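PDB 5LXZ: secreted protein from Streptomyces lividans TK24, which probably works as a secreted copper-radical oxidase of the galactose oxidase-like (AA5) family. Local coordinates for residues I29-L34 with R471-G476; Y407-I412 with S462-L467; H117-D122 with A203-G208; L113-N118 with P169-I174. The protein carries 1 engineered substitution. All blocks are in the same frame, centred on the assembly; numbering follows the deposited sequence.

Interaction 1. Residues I29-L34 with R471-G476; sequences IHAALL and RLMFFG. With PO4 (phosphate ion), chain G.
The carbonyl oxygen of Ile29 takes a hydrogen bond from the hydroxyl of Thr547 and also meets the rim of the Phe475 ring, whose CE1 lies 3.6 Å from Ile29 O, close to the ring plane. Such an edge carries the slightly positive C-H groups, so it suits a carbonyl oxygen. Across the ring, Phe475 CE2 lies 3.5 Å from Ala31 CB. With CG between its own backbone N and carbonyl carbon (chi1 64°), Phe475 stands up from its strand and bridges the 8.3 Å between the two strand axes. Alanine suits the receiving strand because it leaves room for the ring, and Met473 CE adds a looser apolar contact, 4.3 Å from Ala31 CB. A serine in place of Phe475 would probably open a gap beneath Ala31 and strip the Ile29 carbonyl of its aromatic neighbour. At the far end one modelled conformer of Arg471 grips a phosphate ion, probably from the crystallisation liquor, through NH1 and NH2. The contact joins neighbouring propeller blades: strand 472-476 runs between strands 462-466 and 496-500, while strand 30-33 lies between 39-44 and 545-547.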
loop_
_atom_site.group_PDB
_atom_site.type_symbol
_atom_site.label_atom_id
_atom_site.label_comp_id
_atom_site.label_asym_id
_atom_site.label_seq_id
_atom_site.Cartn_x
_atom_site.Cartn_y
_atom_site.Cartn_z
ATOM N N ILE A 29 7.758 -8.144 1.416
ATOM C CA ILE A 29 7.206 -6.792 1.587
ATOM C C ILE A 29 5.912 -6.594 0.769
ATOM O O ILE A 29 5.105 -5.732 1.107
ATOM C CB ILE A 29 8.257 -5.721 1.255
ATOM C CG1 ILE A 29 9.406 -5.855 2.281
ATOM C CG2 ILE A 29 7.699 -4.315 1.266
ATOM C CD1 ILE A 29 10.633 -5.080 1.899
ATOM N N HIS A 30 5.666 -7.418 -0.243
ATOM C CA HIS A 30 4.454 -7.389 -1.028
ATOM C C HIS A 30 3.973 -8.803 -1.135
ATOM O O HIS A 30 4.789 -9.726 -1.332
ATOM C CB HIS A 30 4.777 -6.940 -2.461
ATOM C CG HIS A 30 5.516 -5.654 -2.569
ATOM N ND1 HIS A 30 4.933 -4.484 -3.014
ATOM C CD2 HIS A 30 6.794 -5.334 -2.281
ATOM C CE1 HIS A 30 5.826 -3.508 -3.004
ATOM N NE2 HIS A 30 6.950 -3.989 -2.529
ATOM N N ALA A 31 2.670 -9.002 -1.146
ATOM C CA ALA A 31 2.134 -10.289 -1.508
ATOM C C ALA A 31 0.844 -10.139 -2.264
ATOM O O ALA A 31 0.109 -9.152 -2.080
ATOM C CB ALA A 31 1.953 -11.171 -0.303
ATOM N N ALA A 32 0.579 -11.100 -3.123
ATOM C CA ALA A 32 -0.651 -11.104 -3.888
ATOM C C ALA A 32 -1.143 -12.528 -4.050
ATOM O O ALA A 32 -0.367 -13.405 -4.398
ATOM C CB ALA A 32 -0.437 -10.478 -5.250
ATOM N N LEU A 33 -2.425 -12.759 -3.816
ATOM C CA LEU A 33 -3.031 -14.018 -4.150
ATOM C C LEU A 33 -3.284 -14.064 -5.631
ATOM O O LEU A 33 -3.833 -13.144 -6.175
ATOM C CB LEU A 33 -4.314 -14.244 -3.364
ATOM C CG LEU A 33 -5.088 -15.489 -3.771
ATOM C CD1 LEU A 33 -4.298 -16.740 -3.424
ATOM C CD2 LEU A 33 -6.453 -15.522 -3.086
ATOM N N LEU A 34 -2.814 -15.127 -6.293
ATOM C CA LEU A 34 -2.971 -15.301 -7.729
ATOM C C LEU A 34 -4.124 -16.250 -8.015
ATOM O O LEU A 34 -4.552 -17.046 -7.167
ATOM C CB LEU A 34 -1.695 -15.930 -8.284
ATOM C CG LEU A 34 -0.395 -15.208 -7.910
ATOM C CD1 LEU A 34 0.766 -16.070 -8.388
ATOM C CD2 LEU A 34 -0.357 -13.817 -8.486
ATOM N N ARG A 471 -8.857 -19.062 5.296
ATOM C CA ARG A 471 -7.845 -18.631 6.249
ATOM C C ARG A 471 -7.083 -17.489 5.636
ATOM O O ARG A 471 -7.259 -17.173 4.463
ATOM C CB ARG A 471 -6.900 -19.759 6.591
ATOM C CG ARG A 471 -7.612 -20.930 7.266
ATOM C CD ARG A 471 -6.655 -22.061 7.632
ATOM N NE ARG A 471 -7.365 -23.113 8.348
ATOM C CZ ARG A 471 -8.104 -24.065 7.771
ATOM N NH1 ARG A 471 -8.242 -24.137 6.454
ATOM N NH2 ARG A 471 -8.754 -24.934 8.527
ATOM N N LEU A 472 -6.259 -16.860 6.454
ATOM C CA LEU A 472 -5.516 -15.659 6.037
ATOM C C LEU A 472 -4.054 -15.796 6.347
ATOM O O LEU A 472 -3.663 -16.297 7.407
ATOM C CB LEU A 472 -6.076 -14.440 6.710
ATOM C CG LEU A 472 -7.515 -14.156 6.301
ATOM C CD1 LEU A 472 -8.500 -14.600 7.398
ATOM C CD2 LEU A 472 -7.736 -12.698 5.964
ATOM N N MET A 473 -3.223 -15.306 5.430
ATOM C CA MET A 473 -1.783 -15.310 5.618
ATOM C C MET A 473 -1.335 -13.903 5.960
ATOM O O MET A 473 -1.779 -12.933 5.333
ATOM C CB MET A 473 -1.074 -15.801 4.368
ATOM C CG MET A 473 0.414 -15.939 4.512
ATOM S SD MET A 473 1.357 -14.451 4.178
ATOM C CE MET A 473 1.240 -14.432 2.390
ATOM N N PHE A 474 -0.441 -13.809 6.938
ATOM C CA PHE A 474 0.153 -12.566 7.381
ATOM C C PHE A 474 1.648 -12.641 7.195
ATOM O O PHE A 474 2.286 -13.666 7.435
ATOM C CB PHE A 474 -0.181 -12.331 8.853
ATOM C CG PHE A 474 -1.572 -11.812 9.071
ATOM C CD1 PHE A 474 -2.687 -12.661 8.911
ATOM C CD2 PHE A 474 -1.805 -10.489 9.454
ATOM C CE1 PHE A 474 -3.997 -12.192 9.098
ATOM C CE2 PHE A 474 -3.100 -10.048 9.660
ATOM C CZ PHE A 474 -4.196 -10.867 9.456
ATOM N N PHE A 475 2.251 -11.538 6.723
ATOM C CA PHE A 475 3.673 -11.523 6.416
ATOM C C PHE A 475 4.324 -10.225 6.817
ATOM O O PHE A 475 3.662 -9.213 7.044
ATOM C CB PHE A 475 3.899 -11.730 4.905
ATOM C CG PHE A 475 3.348 -10.618 4.069
ATOM C CD1 PHE A 475 4.132 -9.496 3.765
ATOM C CD2 PHE A 475 2.055 -10.664 3.573
ATOM C CE1 PHE A 475 3.635 -8.449 2.997
ATOM C CE2 PHE A 475 1.560 -9.611 2.806
ATOM C CZ PHE A 475 2.357 -8.511 2.529
ATOM N N GLY A 476 5.648 -10.234 6.838
ATOM C CA GLY A 476 6.443 -9.053 6.961
ATOM C C GLY A 476 6.678 -8.578 8.361
ATOM O O GLY A 476 6.439 -9.324 9.314
HETATM P P PO4 G . -10.610 -27.004 6.057
HETATM O O1 PO4 G . -10.171 -28.352 5.523
HETATM O O2 PO4 G . -9.861 -25.950 5.220
HETATM O O3 PO4 G . -12.112 -26.847 5.951
HETATM O O4 PO4 G . -10.304 -26.884 7.526
#

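Interaction 2. Residues Y407-I412 with S462-L467; sequences YPQASI and SGSILL
Ser462, whose CB lies 3.8 Å from Gln409 NE2, opens a contact between the innermost strands of two adjacent blades of the seven-bladed propeller, which run almost parallel (12°). Gln409 bends at its second torsion (chi2 93°), laying its aliphatic part along the facing strand, while OE1 bonds to Arg458 and NE2 makes a weak bond back to Tyr407 O. Gly463 follows, fully extended in a conformation that favours glycine; its carbonyl carbon is 3.9 Å from Gln409 CG. Ser464 is the hub. Its OG lies 2.7 Å from Ser411 OG in a hydrogen bond that either hydroxyl could donate, and a water 2.8 Å from Ser464 OG accepts from Ala410 N. Serine is short enough to let the strands approach and polar enough to pair in this buried setting. Ile465 turns from this interface, toward Ala31 in the next blade. Leu466 returns to it: a second water accepts from its backbone N and bonds to Ser411 OG, 2.8 Å away. Each water thus ties a backbone N-H of one blade to a serine hydroxyl of the other. With CG anti to the backbone N (chi1 175°), Leu466 brings its CD2 to 3.5 Å from Ile412 O.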
loop_
_atom_site.group_PDB
_atom_site.type_symbol
_atom_site.label_atom_id
_atom_site.label_comp_id
_atom_site.label_asym_id
_atom_site.label_seq_id
_atom_site.Cartn_x
_atom_site.Cartn_y
_atom_site.Cartn_z
ATOM N N TYR A 407 0.042 1.082 10.716
ATOM C CA TYR A 407 0.250 -0.153 9.967
ATOM C C TYR A 407 -0.756 -1.291 10.220
ATOM O O TYR A 407 -0.390 -2.437 10.038
ATOM C CB TYR A 407 1.664 -0.745 10.123
ATOM C CG TYR A 407 2.779 0.239 10.257
ATOM C CD1 TYR A 407 3.294 0.934 9.157
ATOM C CD2 TYR A 407 3.386 0.421 11.475
ATOM C CE1 TYR A 407 4.345 1.829 9.297
ATOM C CE2 TYR A 407 4.426 1.326 11.594
ATOM C CZ TYR A 407 4.930 1.983 10.496
ATOM O OH TYR A 407 6.001 2.872 10.663
ATOM N N PRO A 408 -1.992 -1.023 10.656
ATOM C CA PRO A 408 -2.862 -2.189 10.883
ATOM C C PRO A 408 -3.089 -2.938 9.596
ATOM O O PRO A 408 -3.265 -2.320 8.508
ATOM C CB PRO A 408 -4.186 -1.566 11.354
ATOM C CG PRO A 408 -4.169 -0.214 10.705
ATOM C CD PRO A 408 -2.728 0.240 10.717
ATOM N N GLN A 409 -3.039 -4.270 9.692
ATOM C CA GLN A 409 -3.466 -5.130 8.574
ATOM C C GLN A 409 -4.982 -5.178 8.555
ATOM O O GLN A 409 -5.623 -5.127 9.610
ATOM C CB GLN A 409 -2.889 -6.523 8.726
ATOM C CG GLN A 409 -1.374 -6.611 8.600
ATOM C CD GLN A 409 -0.623 -6.528 9.928
ATOM O OE1 GLN A 409 -0.707 -7.449 10.747
ATOM N NE2 GLN A 409 0.105 -5.451 10.157
ATOM N N ALA A 410 -5.600 -5.260 7.372
ATOM C CA ALA A 410 -7.028 -5.267 7.233
ATOM C C ALA A 410 -7.453 -6.044 6.026
ATOM O O ALA A 410 -7.079 -5.678 4.903
ATOM C CB ALA A 410 -7.609 -3.877 7.242
ATOM N N SER A 411 -8.151 -7.154 6.238
ATOM C CA SER A 411 -8.543 -8.056 5.160
ATOM C C SER A 411 -10.028 -8.347 5.251
ATOM O O SER A 411 -10.524 -8.697 6.324
ATOM C CB SER A 411 -7.771 -9.374 5.267
ATOM O OG SER A 411 -6.461 -9.277 4.666
ATOM N N ILE A 412 -10.739 -8.217 4.144
ATOM C CA ILE A 412 -12.147 -8.585 4.051
ATOM C C ILE A 412 -12.285 -10.103 4.098
ATOM O O ILE A 412 -11.518 -10.828 3.454
ATOM C CB ILE A 412 -12.739 -8.089 2.737
ATOM C CG1 ILE A 412 -12.664 -6.550 2.651
ATOM C CG2 ILE A 412 -14.163 -8.567 2.572
ATOM C CD1 ILE A 412 -12.973 -6.064 1.250
ATOM N N SER A 462 4.509 -4.909 6.346
ATOM C CA SER A 462 3.698 -6.087 6.635
ATOM C C SER A 462 2.518 -6.147 5.709
ATOM O O SER A 462 2.320 -5.255 4.826
ATOM C CB SER A 462 3.201 -6.061 8.084
ATOM O OG SER A 462 4.258 -5.907 8.986
ATOM N N GLY A 463 1.717 -7.216 5.843
ATOM C CA GLY A 463 0.469 -7.257 5.129
ATOM C C GLY A 463 -0.291 -8.522 5.413
ATOM O O GLY A 463 0.166 -9.343 6.209
ATOM N N SER A 464 -1.442 -8.671 4.757
ATOM C CA SER A 464 -2.304 -9.821 4.968
ATOM C C SER A 464 -3.067 -10.137 3.709
ATOM O O SER A 464 -3.407 -9.234 2.919
ATOM C CB SER A 464 -3.236 -9.638 6.153
ATOM O OG SER A 464 -4.171 -8.599 5.951
ATOM N N ILE A 465 -3.318 -11.429 3.511
ATOM C CA ILE A 465 -3.958 -11.954 2.310
ATOM C C ILE A 465 -4.992 -13.015 2.698
ATOM O O ILE A 465 -4.633 -14.021 3.335
ATOM C CB ILE A 465 -2.887 -12.678 1.430
ATOM C CG1 ILE A 465 -1.690 -11.757 1.123
ATOM C CG2 ILE A 465 -3.495 -13.292 0.178
ATOM C CD1 ILE A 465 -2.050 -10.666 0.170
ATOM N N LEU A 466 -6.228 -12.826 2.253
ATOM C CA LEU A 466 -7.248 -13.880 2.341
ATOM C C LEU A 466 -6.944 -14.990 1.346
ATOM O O LEU A 466 -6.664 -14.728 0.181
ATOM C CB LEU A 466 -8.619 -13.314 2.032
ATOM C CG LEU A 466 -9.811 -14.278 1.959
ATOM C CD1 LEU A 466 -10.077 -14.939 3.315
ATOM C CD2 LEU A 466 -11.069 -13.601 1.412
ATOM N N LEU A 467 -7.007 -16.233 1.807
ATOM C CA LEU A 467 -6.745 -17.386 0.982
ATOM C C LEU A 467 -8.054 -18.051 0.549
ATOM O O LEU A 467 -9.083 -17.898 1.215
ATOM C CB LEU A 467 -5.879 -18.383 1.757
ATOM C CG LEU A 467 -4.565 -17.844 2.307
ATOM C CD1 LEU A 467 -3.856 -18.844 3.188
ATOM C CD2 LEU A 467 -3.628 -17.423 1.211
HETATM O O HOH W 1 -3.707 -5.963 5.187
HETATM O O HOH W 2 -6.988 -10.021 2.048
#

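Interaction 3. Residues H117-D122 with A203-G208; sequences HNENPD and ARNTYG
His117 N donates to Tyr207 O over 2.7 Å in a nearly straight bond (172°), with the donor almost in line with the C=O bond. The return bond of this antiparallel hydrogen-bonded pair, Tyr207 N to His117 O, is longer at 3.2 Å. Beyond it, Asn205, the last residue of helix 200-205, offers its carbonyl oxygen to Glu119 N at 2.8 Å, so one more backbone bond follows the ladder's end. Between these bonds sits the non-hydrogen-bonded pair Asn118 and Thr206. A water donates to both Asn118 OD1 and Thr206 OG1, the latter also hydrogen-bonded to Asp202 O. Asn118 OD1 accepts from Asn120 N as well, closing an Asx turn; the short asparagine side chain suits it, putting an acceptor near the N two residues on. A second water accepts from the amides of Asn120 and Asn205. On the opposite face the packing is aromatic. A chi1 of 59° folds the Tyr207 ring across the neighbouring strand, where His117 CB stands 3.7 Å from its centroid as a CH-pi contact. The two rings are nearly parallel (18°) but slid well apart. Glu119 OE2, in the conformer described, approaches the ring edge at CE1, 3.5 Å away. A valine at Tyr207 is likely to uncover His117 and leave its imidazole less firmly held. The arrangement is a helix-to-strand transition feeding an antiparallel ladder in the GlxA beta-barrel domain.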
loop_
_atom_site.group_PDB
_atom_site.type_symbol
_atom_site.label_atom_id
_atom_site.label_comp_id
_atom_site.label_asym_id
_atom_site.label_seq_id
_atom_site.Cartn_x
_atom_site.Cartn_y
_atom_site.Cartn_z
ATOM N N HIS A 117 18.335 23.549 -5.944
ATOM C CA HIS A 117 17.882 23.971 -7.257
ATOM C C HIS A 117 18.571 25.274 -7.627
ATOM O O HIS A 117 18.642 26.160 -6.824
ATOM C CB HIS A 117 16.380 24.219 -7.250
ATOM C CG HIS A 117 15.555 22.986 -7.234
ATOM N ND1 HIS A 117 15.629 22.065 -6.213
ATOM C CD2 HIS A 117 14.629 22.522 -8.093
ATOM C CE1 HIS A 117 14.791 21.078 -6.454
ATOM N NE2 HIS A 117 14.161 21.334 -7.575
ATOM N N ASN A 118 19.105 25.346 -8.853
ATOM C CA ASN A 118 19.679 26.579 -9.390
ATOM C C ASN A 118 18.927 26.915 -10.669
ATOM O O ASN A 118 19.047 26.191 -11.668
ATOM C CB ASN A 118 21.157 26.376 -9.649
ATOM C CG ASN A 118 21.806 27.582 -10.311
ATOM O OD1 ASN A 118 21.277 28.694 -10.300
ATOM N ND2 ASN A 118 23.002 27.359 -10.868
ATOM N N GLU A 119 18.149 28.001 -10.618
ATOM C CA GLU A 119 17.381 28.473 -11.764
ATOM C C GLU A 119 18.211 29.353 -12.710
ATOM O O GLU A 119 17.710 29.767 -13.723
ATOM C CB GLU A 119 16.166 29.263 -11.292
ATOM C CG GLU A 119 15.221 28.429 -10.439
ATOM C CD GLU A 119 13.882 29.097 -10.211
ATOM O OE1 GLU A 119 13.785 30.330 -10.354
ATOM O OE2 GLU A 119 12.930 28.370 -9.879
ATOM N N ASN A 120 19.456 29.646 -12.346
ATOM C CA ASN A 120 20.340 30.514 -13.170
ATOM C C ASN A 120 21.023 29.697 -14.266
ATOM O O ASN A 120 21.848 28.852 -13.968
ATOM C CB ASN A 120 21.368 31.214 -12.293
ATOM C CG ASN A 120 22.041 32.391 -13.010
ATOM O OD1 ASN A 120 22.023 32.446 -14.222
ATOM N ND2 ASN A 120 22.589 33.321 -12.261
ATOM N N PRO A 121 20.708 29.977 -15.553
ATOM C CA PRO A 121 21.377 29.270 -16.664
ATOM C C PRO A 121 22.787 29.759 -16.979
ATOM O O PRO A 121 23.498 29.076 -17.723
ATOM C CB PRO A 121 20.448 29.539 -17.846
ATOM C CG PRO A 121 19.900 30.892 -17.550
ATOM C CD PRO A 121 19.736 30.966 -16.056
ATOM N N ASP A 122 23.188 30.887 -16.407
ATOM C CA ASP A 122 24.472 31.555 -16.718
ATOM C C ASP A 122 25.646 31.113 -15.858
ATOM O O ASP A 122 26.815 31.297 -16.248
ATOM C CB ASP A 122 24.331 33.082 -16.556
ATOM C CG ASP A 122 23.262 33.704 -17.485
ATOM O OD1 ASP A 122 22.763 33.032 -18.405
ATOM O OD2 ASP A 122 22.918 34.885 -17.277
ATOM N N ALA A 203 19.469 34.673 -4.444
ATOM C CA ALA A 203 18.376 34.268 -3.546
ATOM C C ALA A 203 17.137 33.845 -4.302
ATOM O O ALA A 203 16.492 32.852 -3.934
ATOM C CB ALA A 203 18.021 35.381 -2.583
ATOM N N ARG A 204 16.787 34.583 -5.354
ATOM C CA ARG A 204 15.618 34.221 -6.162
ATOM C C ARG A 204 15.839 32.905 -6.888
ATOM O O ARG A 204 14.933 32.073 -6.984
ATOM C CB ARG A 204 15.283 35.316 -7.181
ATOM C CG ARG A 204 14.812 36.633 -6.572
ATOM C CD ARG A 204 14.229 37.562 -7.642
ATOM N NE ARG A 204 15.200 37.877 -8.692
ATOM C CZ ARG A 204 16.155 38.814 -8.620
ATOM N NH1 ARG A 204 16.304 39.587 -7.548
ATOM N NH2 ARG A 204 16.983 39.001 -9.658
ATOM N N ASN A 205 17.085 32.671 -7.315
ATOM C CA ASN A 205 17.396 31.552 -8.173
ATOM C C ASN A 205 17.841 30.270 -7.481
ATOM O O ASN A 205 17.970 29.250 -8.142
ATOM C CB ASN A 205 18.534 31.976 -9.112
ATOM C CG ASN A 205 18.134 33.082 -10.094
ATOM O OD1 ASN A 205 16.977 33.230 -10.436
ATOM N ND2 ASN A 205 19.123 33.846 -10.559
ATOM N N THR A 206 18.117 30.310 -6.179
ATOM C CA THR A 206 18.693 29.168 -5.497
ATOM C C THR A 206 17.800 28.815 -4.310
ATOM O O THR A 206 17.543 29.675 -3.470
ATOM C CB THR A 206 20.124 29.463 -4.981
ATOM O OG1 THR A 206 20.813 30.249 -5.956
ATOM C CG2 THR A 206 20.883 28.179 -4.727
ATOM N N TYR A 207 17.339 27.569 -4.283
ATOM C CA TYR A 207 16.568 27.089 -3.101
ATOM C C TYR A 207 16.717 25.592 -2.986
ATOM O O TYR A 207 17.160 24.928 -3.911
ATOM C CB TYR A 207 15.095 27.471 -3.234
ATOM C CG TYR A 207 14.434 26.923 -4.447
ATOM C CD1 TYR A 207 14.515 27.601 -5.675
ATOM C CD2 TYR A 207 13.778 25.707 -4.422
ATOM C CE1 TYR A 207 13.929 27.079 -6.793
ATOM C CE2 TYR A 207 13.195 25.182 -5.556
ATOM C CZ TYR A 207 13.286 25.867 -6.740
ATOM O OH TYR A 207 12.674 25.317 -7.852
ATOM N N GLY A 208 16.317 25.044 -1.843
ATOM C CA GLY A 208 16.413 23.624 -1.606
ATOM C C GLY A 208 15.047 22.991 -1.567
ATOM O O GLY A 208 14.055 23.686 -1.260
HETATM O O HOH W 3 21.885 30.582 -8.487
HETATM O O HOH W 4 21.963 33.182 -9.381
#

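Interaction 4. Residues L113-N118 with P169-I174; sequences LMVVHN and PGLGRI
Val116 and Ile174 lie side by side on one face of the sheet, their CG2 methyls 4.0 Å apart; Ile174 CG2 also meets Met114 CB. Gly172, directly across from Val116, has no side chain, and so the valine finds its apolar partner diagonally, two residues along the facing strand. On the other face Leu171 presses its CD2 squarely over the imidazole of His117, 3.6 Å from the ring centroid, a CH-pi contact. Val115 CG1 touches that same leucine methyl at 4.1 Å. His117 ND1 donates to Val115 O, 3.2 Å away and in the ring plane, which helps set the ring's rotation under the leucine. Farther out Leu113 CD1 covers one face of the Arg173 guanidinium, 3.7 Å from CZ. Arginine fits this margin: the flat group accepts a methyl on its face while its nitrogens look outward, NH1 to Asp219 in a salt bridge and to Ile268 O. Six backbone hydrogen bonds tie the strands, in both directions between Met114 and Ile174, Val116 and Gly172, and Asn118 and Gly170. Strand 111-118 lies between 164-177 and 206-210, which pairs on its other edge, while residues of strand 148-150 pack on Val116, Asn118 and Ile174.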
loop_
_atom_site.group_PDB
_atom_site.type_symbol
_atom_site.label_atom_id
_atom_site.label_comp_id
_atom_site.label_asym_id
_atom_site.label_seq_id
_atom_site.Cartn_x
_atom_site.Cartn_y
_atom_site.Cartn_z
ATOM N N LEU A 113 19.003 14.215 2.654
ATOM C CA LEU A 113 19.456 14.897 1.443
ATOM C C LEU A 113 18.623 16.123 1.105
ATOM O O LEU A 113 17.397 16.077 1.107
ATOM C CB LEU A 113 19.546 13.956 0.247
ATOM C CG LEU A 113 20.557 12.830 0.436
ATOM C CD1 LEU A 113 20.502 11.912 -0.765
ATOM C CD2 LEU A 113 21.965 13.351 0.658
ATOM N N MET A 114 19.316 17.232 0.879
ATOM C CA MET A 114 18.728 18.429 0.307
ATOM C C MET A 114 19.018 18.471 -1.178
ATOM O O MET A 114 20.188 18.313 -1.595
ATOM C CB MET A 114 19.376 19.645 0.969
ATOM C CG MET A 114 18.828 21.000 0.566
ATOM S SD MET A 114 17.144 21.276 1.134
ATOM C CE MET A 114 17.314 21.135 2.904
ATOM N N VAL A 115 17.984 18.669 -1.992
ATOM C CA VAL A 115 18.179 18.841 -3.434
ATOM C C VAL A 115 18.196 20.325 -3.674
ATOM O O VAL A 115 17.176 20.984 -3.593
ATOM C CB VAL A 115 17.095 18.161 -4.253
ATOM C CG1 VAL A 115 17.333 18.399 -5.753
ATOM C CG2 VAL A 115 17.059 16.697 -3.894
ATOM N N VAL A 116 19.364 20.884 -3.992
ATOM C CA VAL A 116 19.454 22.306 -4.227
ATOM C C VAL A 116 19.165 22.553 -5.698
ATOM O O VAL A 116 19.707 21.853 -6.563
ATOM C CB VAL A 116 20.831 22.873 -3.825
ATOM C CG1 VAL A 116 20.864 24.386 -3.970
ATOM C CG2 VAL A 116 21.252 22.402 -2.426
ATOM N N HIS A 117 18.335 23.549 -5.944
ATOM C CA HIS A 117 17.882 23.971 -7.257
ATOM C C HIS A 117 18.571 25.274 -7.627
ATOM O O HIS A 117 18.642 26.160 -6.824
ATOM C CB HIS A 117 16.380 24.219 -7.250
ATOM C CG HIS A 117 15.555 22.986 -7.234
ATOM N ND1 HIS A 117 15.629 22.065 -6.213
ATOM C CD2 HIS A 117 14.629 22.522 -8.093
ATOM C CE1 HIS A 117 14.791 21.078 -6.454
ATOM N NE2 HIS A 117 14.161 21.334 -7.575
ATOM N N ASN A 118 19.105 25.346 -8.853
ATOM C CA ASN A 118 19.679 26.579 -9.390
ATOM C C ASN A 118 18.927 26.915 -10.669
ATOM O O ASN A 118 19.047 26.191 -11.668
ATOM C CB ASN A 118 21.157 26.376 -9.649
ATOM C CG ASN A 118 21.806 27.582 -10.311
ATOM O OD1 ASN A 118 21.277 28.694 -10.300
ATOM N ND2 ASN A 118 23.002 27.359 -10.868
ATOM N N PRO A 169 16.140 23.571 -14.001
ATOM C CA PRO A 169 17.109 24.015 -12.994
ATOM C C PRO A 169 18.227 23.018 -12.822
ATOM O O PRO A 169 18.012 21.820 -12.975
ATOM C CB PRO A 169 16.273 24.136 -11.710
ATOM C CG PRO A 169 15.077 23.271 -11.940
ATOM C CD PRO A 169 14.800 23.348 -13.415
ATOM N N GLY A 170 19.414 23.504 -12.535
ATOM C CA GLY A 170 20.487 22.642 -12.129
ATOM C C GLY A 170 20.143 22.087 -10.743
ATOM O O GLY A 170 19.536 22.804 -9.914
ATOM N N LEU A 171 20.558 20.850 -10.500
ATOM C CA LEU A 171 20.237 20.109 -9.274
ATOM C C LEU A 171 21.501 19.597 -8.656
ATOM O O LEU A 171 22.323 18.956 -9.341
ATOM C CB LEU A 171 19.292 18.946 -9.584
ATOM C CG LEU A 171 17.939 19.262 -10.226
ATOM C CD1 LEU A 171 17.149 17.999 -10.528
ATOM C CD2 LEU A 171 17.098 20.204 -9.386
ATOM N N GLY A 172 21.687 19.882 -7.381
ATOM C CA GLY A 172 22.808 19.407 -6.614
ATOM C C GLY A 172 22.339 18.857 -5.285
ATOM O O GLY A 172 21.740 19.590 -4.507
ATOM N N ARG A 173 22.635 17.597 -5.013
ATOM C CA ARG A 173 22.280 16.979 -3.740
ATOM C C ARG A 173 23.355 17.124 -2.705
ATOM O O ARG A 173 24.532 16.914 -2.995
ATOM C CB ARG A 173 21.955 15.508 -3.941
ATOM C CG ARG A 173 20.840 15.328 -4.940
ATOM C CD ARG A 173 20.213 13.963 -4.964
ATOM N NE ARG A 173 21.171 12.895 -4.725
ATOM C CZ ARG A 173 20.851 11.645 -4.389
ATOM N NH1 ARG A 173 19.567 11.241 -4.278
ATOM N NH2 ARG A 173 21.838 10.775 -4.194
ATOM N N ILE A 174 22.961 17.413 -1.473
ATOM C CA ILE A 174 23.880 17.542 -0.359
ATOM C C ILE A 174 23.236 17.091 0.953
ATOM O O ILE A 174 22.074 17.427 1.242
ATOM C CB ILE A 174 24.408 18.980 -0.283
ATOM C CG1 ILE A 174 25.565 19.104 0.691
ATOM C CG2 ILE A 174 23.312 19.989 0.044
ATOM C CD1 ILE A 174 26.812 18.359 0.212
#

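Overall arrangement
The four contacts form two groups; interaction 1 lies across the chain's centre from interactions 3 and 4. Interactions 1 and 2, centres about 7 Å apart, share one propeller blade, where Met473 O is 2.8 Å from Ile465 N; interaction 1 joins this blade to one neighbour and interaction 2 to the other. Interactions 3 and 4, centres about 9 Å apart, share His117 and Asn118 and pair strand 111-118 on both edges. Interactions 2 and 4 are about 19 Å apart at their nearest atoms. Ile29, its side chain about 5 Å from a bound copper, touches His461, which binds copper with Tyr248, Tyr460 and His548. The side chain of Ser462 is about 10 Å from a bound copper.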